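Local coordinates for occlusion-derived virus envelope protein E66 (Autographa californica nucleopolyhedrovirus, PDB 3VSN) that cleaves non-sulfated chondroitin as a viral envelope lyase essential for oral infectivity and may thereby breach the peritrophic matrix of the host midgut, at residues Ala189-Tyr201 and Tyr254-Tyr268. Sequence-based numbering, arbitrary orientation.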
loop_
_atom_site.group_PDB
_atom_site.type_symbol
_atom_site.label_atom_id
_atom_site.label_comp_id
_atom_site.label_asym_id
_atom_site.label_seq_id
_atom_site.Cartn_x
_atom_site.Cartn_y
_atom_site.Cartn_z
ATOM N N ALA A 189 18.518 0.316 -10.259
ATOM C CA ALA A 189 17.241 0.287 -9.534
ATOM C C ALA A 189 17.227 -0.689 -8.350
ATOM O O ALA A 189 18.152 -0.682 -7.536
ATOM C CB ALA A 189 16.089 0.014 -10.501
ATOM N N GLY A 190 16.183 -1.515 -8.264
ATOM C CA GLY A 190 15.996 -2.451 -7.147
ATOM C C GLY A 190 17.132 -3.445 -6.980
ATOM O O GLY A 190 17.570 -3.720 -5.857
ATOM N N ASN A 191 17.604 -3.986 -8.104
ATOM C CA ASN A 191 18.746 -4.899 -8.117
ATOM C C ASN A 191 19.985 -4.272 -7.484
ATOM O O ASN A 191 20.625 -4.882 -6.630
ATOM C CB ASN A 191 19.064 -5.359 -9.546
ATOM C CG ASN A 191 17.964 -6.216 -10.158
ATOM O OD1 ASN A 191 17.204 -6.888 -9.458
ATOM N ND2 ASN A 191 17.881 -6.198 -11.481
ATOM N N SER A 192 20.306 -3.044 -7.892
ATOM C CA SER A 192 21.497 -2.350 -7.396
ATOM C C SER A 192 21.400 -2.021 -5.906
ATOM O O SER A 192 22.402 -2.056 -5.194
ATOM C CB SER A 192 21.799 -1.094 -8.227
ATOM O OG SER A 192 20.976 0.003 -7.863
ATOM N N MET A 193 20.192 -1.721 -5.433
ATOM C CA MET A 193 19.984 -1.445 -4.009
ATOM C C MET A 193 20.300 -2.661 -3.135
ATOM O O MET A 193 20.869 -2.516 -2.053
ATOM C CB MET A 193 18.567 -0.921 -3.751
ATOM C CG MET A 193 18.331 0.469 -4.325
ATOM S SD MET A 193 16.782 1.222 -3.796
ATOM C CE MET A 193 15.644 0.540 -4.992
ATOM N N ARG A 194 19.940 -3.848 -3.618
ATOM C CA ARG A 194 20.274 -5.107 -2.950
ATOM C C ARG A 194 21.783 -5.345 -2.954
ATOM O O ARG A 194 22.376 -5.603 -1.908
ATOM C CB ARG A 194 19.564 -6.291 -3.623
ATOM C CG ARG A 194 18.040 -6.248 -3.578
ATOM C CD ARG A 194 17.479 -6.490 -2.180
ATOM N NE ARG A 194 17.658 -7.870 -1.721
ATOM C CZ ARG A 194 16.870 -8.888 -2.057
ATOM N NH1 ARG A 194 15.837 -8.698 -2.869
ATOM N NH2 ARG A 194 17.115 -10.102 -1.584
ATOM N N MET A 195 22.390 -5.227 -4.135
ATOM C CA MET A 195 23.815 -5.517 -4.353
ATOM C C MET A 195 24.774 -4.653 -3.538
ATOM O O MET A 195 25.803 -5.137 -3.067
ATOM C CB MET A 195 24.156 -5.364 -5.834
ATOM C CG MET A 195 23.488 -6.379 -6.741
ATOM S SD MET A 195 23.374 -5.782 -8.439
ATOM C CE MET A 195 25.080 -5.861 -8.980
ATOM N N GLY A 196 24.444 -3.375 -3.385
ATOM C CA GLY A 196 25.333 -2.433 -2.709
ATOM C C GLY A 196 25.625 -2.757 -1.256
ATOM O O GLY A 196 26.692 -2.411 -0.749
ATOM N N VAL A 197 24.680 -3.417 -0.586
ATOM C CA VAL A 197 24.821 -3.731 0.838
ATOM C C VAL A 197 25.928 -4.772 1.112
ATOM O O VAL A 197 26.856 -4.482 1.874
ATOM C CB VAL A 197 23.472 -4.137 1.487
ATOM C CG1 VAL A 197 23.668 -4.529 2.944
ATOM C CG2 VAL A 197 22.458 -3.004 1.377
ATOM N N PRO A 198 25.839 -5.978 0.502
ATOM C CA PRO A 198 26.950 -6.920 0.688
ATOM C C PRO A 198 28.242 -6.476 0.002
ATOM O O PRO A 198 29.328 -6.808 0.487
ATOM C CB PRO A 198 26.428 -8.224 0.072
ATOM C CG PRO A 198 25.330 -7.809 -0.848
ATOM C CD PRO A 198 24.705 -6.616 -0.192
ATOM N N TYR A 199 28.139 -5.736 -1.103
ATOM C CA TYR A 199 29.348 -5.207 -1.739
ATOM C C TYR A 199 30.122 -4.286 -0.796
ATOM O O TYR A 199 31.335 -4.450 -0.629
ATOM C CB TYR A 199 29.075 -4.488 -3.067
ATOM C CG TYR A 199 30.331 -3.827 -3.607
ATOM C CD1 TYR A 199 31.308 -4.578 -4.264
ATOM C CD2 TYR A 199 30.565 -2.464 -3.418
ATOM C CE1 TYR A 199 32.470 -3.986 -4.735
ATOM C CE2 TYR A 199 31.722 -1.861 -3.891
ATOM C CZ TYR A 199 32.667 -2.628 -4.550
ATOM O OH TYR A 199 33.815 -2.041 -5.019
ATOM N N THR A 200 29.428 -3.318 -0.198
ATOM C CA THR A 200 30.056 -2.397 0.751
ATOM C C THR A 200 30.736 -3.159 1.891
ATOM O O THR A 200 31.877 -2.850 2.254
ATOM C CB THR A 200 29.046 -1.378 1.316
ATOM O OG1 THR A 200 28.549 -0.567 0.250
ATOM C CG2 THR A 200 29.700 -0.472 2.353
ATOM N N TYR A 201 30.040 -4.154 2.438
ATOM C CA TYR A 201 30.612 -4.998 3.480
ATOM C C TYR A 201 31.871 -5.738 3.004
ATOM O O TYR A 201 32.858 -5.812 3.739
ATOM C CB TYR A 201 29.578 -5.979 4.044
ATOM C CG TYR A 201 30.143 -6.883 5.124
ATOM C CD1 TYR A 201 30.657 -6.352 6.310
ATOM C CD2 TYR A 201 30.179 -8.266 4.951
ATOM C CE1 TYR A 201 31.185 -7.178 7.293
ATOM C CE2 TYR A 201 30.702 -9.097 5.928
ATOM C CZ TYR A 201 31.207 -8.551 7.089
ATOM O OH TYR A 201 31.717 -9.388 8.051
ATOM N N TYR A 254 7.998 -1.340 -5.633
ATOM C CA TYR A 254 9.397 -0.907 -5.712
ATOM C C TYR A 254 9.972 -0.554 -4.340
ATOM O O TYR A 254 11.099 -0.942 -4.011
ATOM C CB TYR A 254 9.533 0.287 -6.663
ATOM C CG TYR A 254 10.956 0.738 -6.941
ATOM C CD1 TYR A 254 11.804 -0.011 -7.758
ATOM C CD2 TYR A 254 11.444 1.929 -6.407
ATOM C CE1 TYR A 254 13.101 0.407 -8.020
ATOM C CE2 TYR A 254 12.739 2.359 -6.672
ATOM C CZ TYR A 254 13.562 1.596 -7.479
ATOM O OH TYR A 254 14.852 2.021 -7.739
ATOM N N LEU A 255 9.199 0.185 -3.548
ATOM C CA LEU A 255 9.610 0.551 -2.196
ATOM C C LEU A 255 9.608 -0.642 -1.251
ATOM O O LEU A 255 10.551 -0.817 -0.481
ATOM C CB LEU A 255 8.724 1.667 -1.625
ATOM C CG LEU A 255 8.857 3.084 -2.186
ATOM C CD1 LEU A 255 8.010 4.041 -1.358
ATOM C CD2 LEU A 255 10.307 3.549 -2.212
ATOM N N ILE A 256 8.553 -1.456 -1.312
ATOM C CA ILE A 256 8.411 -2.618 -0.428
ATOM C C ILE A 256 9.569 -3.610 -0.584
ATOM O O ILE A 256 10.105 -4.105 0.415
ATOM C CB ILE A 256 7.046 -3.327 -0.615
ATOM C CG1 ILE A 256 5.907 -2.452 -0.069
ATOM C CG2 ILE A 256 7.030 -4.688 0.076
ATOM C CD1 ILE A 256 4.518 -2.894 -0.496
ATOM N N ASN A 257 9.962 -3.873 -1.830
ATOM C CA ASN A 257 10.989 -4.877 -2.130
ATOM C C ASN A 257 12.394 -4.536 -1.647
ATOM O O ASN A 257 13.165 -5.432 -1.302
ATOM C CB ASN A 257 11.036 -5.164 -3.633
ATOM C CG ASN A 257 10.148 -6.317 -4.030
ATOM O OD1 ASN A 257 10.394 -7.467 -3.657
ATOM N ND2 ASN A 257 9.102 -6.019 -4.794
ATOM N N SER A 258 12.719 -3.248 -1.623
ATOM C CA SER A 258 14.075 -2.843 -1.269
ATOM C C SER A 258 14.154 -2.005 0.006
ATOM O O SER A 258 15.244 -1.599 0.417
ATOM C CB SER A 258 14.759 -2.145 -2.450
ATOM O OG SER A 258 15.045 -3.078 -3.483
ATOM N N TYR A 259 13.010 -1.791 0.657
ATOM C CA TYR A 259 12.968 -0.973 1.877
ATOM C C TYR A 259 13.996 -1.364 2.943
ATOM O O TYR A 259 14.603 -0.485 3.559
ATOM C CB TYR A 259 11.566 -0.939 2.498
ATOM C CG TYR A 259 11.409 0.134 3.557
ATOM C CD1 TYR A 259 11.742 -0.117 4.892
ATOM C CD2 TYR A 259 10.931 1.401 3.227
ATOM C CE1 TYR A 259 11.607 0.865 5.862
ATOM C CE2 TYR A 259 10.790 2.389 4.191
ATOM C CZ TYR A 259 11.128 2.115 5.504
ATOM O OH TYR A 259 10.991 3.090 6.462
ATOM N N PHE A 260 14.185 -2.664 3.168
ATOM C CA PHE A 260 15.083 -3.125 4.229
ATOM C C PHE A 260 16.532 -2.653 4.033
ATOM O O PHE A 260 17.277 -2.530 5.003
ATOM C CB PHE A 260 15.014 -4.650 4.406
ATOM C CG PHE A 260 15.890 -5.416 3.456
ATOM C CD1 PHE A 260 15.478 -5.655 2.152
ATOM C CD2 PHE A 260 17.129 -5.902 3.868
ATOM C CE1 PHE A 260 16.288 -6.361 1.271
ATOM C CE2 PHE A 260 17.944 -6.605 2.991
ATOM C CZ PHE A 260 17.520 -6.834 1.690
ATOM N N THR A 261 16.921 -2.384 2.785
ATOM C CA THR A 261 18.281 -1.916 2.491
ATOM C C THR A 261 18.540 -0.490 2.983
ATOM O O THR A 261 19.692 -0.117 3.215
ATOM C CB THR A 261 18.624 -1.970 0.984
ATOM O OG1 THR A 261 17.888 -0.961 0.278
ATOM C CG2 THR A 261 18.331 -3.347 0.388
ATOM N N PHE A 262 17.477 0.301 3.141
ATOM C CA PHE A 262 17.633 1.728 3.436
ATOM C C PHE A 262 18.396 1.985 4.731
ATOM O O PHE A 262 19.252 2.869 4.777
ATOM C CB PHE A 262 16.285 2.468 3.453
ATOM C CG PHE A 262 15.524 2.404 2.149
ATOM C CD1 PHE A 262 16.170 2.152 0.940
ATOM C CD2 PHE A 262 14.151 2.632 2.134
ATOM C CE1 PHE A 262 15.458 2.098 -0.248
ATOM C CE2 PHE A 262 13.436 2.586 0.946
ATOM C CZ PHE A 262 14.089 2.318 -0.245
ATOM N N ALA A 263 18.093 1.199 5.766
ATOM C CA ALA A 263 18.775 1.300 7.061
ATOM C C ALA A 263 20.287 1.073 6.946
ATOM O O ALA A 263 21.066 1.689 7.679
ATOM C CB ALA A 263 18.167 0.328 8.063
ATOM N N TYR A 264 20.690 0.191 6.032
ATOM C CA TYR A 264 22.109 -0.095 5.791
ATOM C C TYR A 264 22.824 1.106 5.175
ATOM O O TYR A 264 23.879 1.518 5.661
ATOM C CB TYR A 264 22.276 -1.333 4.902
ATOM C CG TYR A 264 21.803 -2.610 5.551
ATOM C CD1 TYR A 264 22.682 -3.413 6.275
ATOM C CD2 TYR A 264 20.470 -3.013 5.452
ATOM C CE1 TYR A 264 22.251 -4.586 6.876
ATOM C CE2 TYR A 264 20.028 -4.183 6.053
ATOM C CZ TYR A 264 20.922 -4.963 6.764
ATOM O OH TYR A 264 20.486 -6.125 7.360
ATOM N N TYR A 265 22.240 1.667 4.118
ATOM C CA TYR A 265 22.815 2.835 3.445
ATOM C C TYR A 265 22.890 4.066 4.344
ATOM O O TYR A 265 23.855 4.834 4.278
ATOM C CB TYR A 265 22.067 3.146 2.147
ATOM C CG TYR A 265 22.277 2.097 1.081
ATOM C CD1 TYR A 265 23.542 1.875 0.532
ATOM C CD2 TYR A 265 21.215 1.317 0.625
ATOM C CE1 TYR A 265 23.742 0.907 -0.439
ATOM C CE2 TYR A 265 21.404 0.349 -0.350
ATOM C CZ TYR A 265 22.670 0.150 -0.877
ATOM O OH TYR A 265 22.860 -0.811 -1.843
ATOM N N THR A 266 21.874 4.240 5.188
ATOM C CA THR A 266 21.871 5.308 6.184
ATOM C C THR A 266 22.994 5.095 7.209
ATOM O O THR A 266 23.672 6.052 7.596
ATOM C CB THR A 266 20.486 5.447 6.856
ATOM O OG1 THR A 266 19.532 5.862 5.870
ATOM C CG2 THR A 266 20.510 6.482 7.978
ATOM N N TYR A 267 23.201 3.846 7.625
ATOM C CA TYR A 267 24.313 3.520 8.516
ATOM C C TYR A 267 25.658 3.768 7.830
ATOM O O TYR A 267 26.532 4.429 8.396
ATOM C CB TYR A 267 24.244 2.072 9.026
ATOM C CG TYR A 267 25.370 1.760 9.993
ATOM C CD1 TYR A 267 26.645 1.428 9.527
ATOM C CD2 TYR A 267 25.175 1.835 11.369
ATOM C CE1 TYR A 267 27.687 1.174 10.403
ATOM C CE2 TYR A 267 26.213 1.575 12.253
ATOM C CZ TYR A 267 27.464 1.244 11.762
ATOM O OH TYR A 267 28.498 0.982 12.627
ATOM N N TYR A 268 25.809 3.228 6.620
ATOM C CA TYR A 268 27.042 3.336 5.838
ATOM C C TYR A 268 27.440 4.776 5.513
ATOM O O TYR A 268 28.592 5.172 5.728
ATOM C CB TYR A 268 26.895 2.609 4.498
ATOM C CG TYR A 268 26.925 1.093 4.496
ATOM C CD1 TYR A 268 27.713 0.366 5.392
ATOM C CD2 TYR A 268 26.203 0.386 3.536
ATOM C CE1 TYR A 268 27.747 -1.024 5.352
ATOM C CE2 TYR A 268 26.228 -0.997 3.489
ATOM C CZ TYR A 268 26.999 -1.698 4.396
ATOM O OH TYR A 268 27.018 -3.072 4.327
HETATM O O HOH W 1 14.805 -5.998 -4.209
#
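Two tyrosine hydroxyls from 254-268 bond to backbone carbonyls of helix 189-201: Y265 OH donates to M193 O (2.6 Å) and Y268 OH to V197 O (2.8 Å). V197 N bonds weakly to R194 O at the kink where P198 has no N-H, and Y265 OH serves M193 O instead. V197 O is gripped twice, by Y268 OH and Y201 N from opposite faces of its plane. Y265 OH also lies 3.1 Å from G196 CA, where glycine leaves room. In one S258 conformer a water lies between R194 NH1 and S258 OG; R194 also forms salt bridges with E146 and E51, and its NE meets the edge of F260, guanidinium and ring planes 72° apart. These helices belong to the alpha/alpha toroid of the lyase; at the active-site end Y254, the proton donor, packs against helix 189-201, which also carries the proton acceptor N191, directed away. M193, bent at chi3 (-85°), brings CE to 3.4 Å from Y254 CZ while SD points at the edge of F262, a Met-aromatic contact. V197 CG1 lies over a face of Y264, and T200 CG2, anti to the backbone N, sits 3.4 Å above the centre of the Y268 ring.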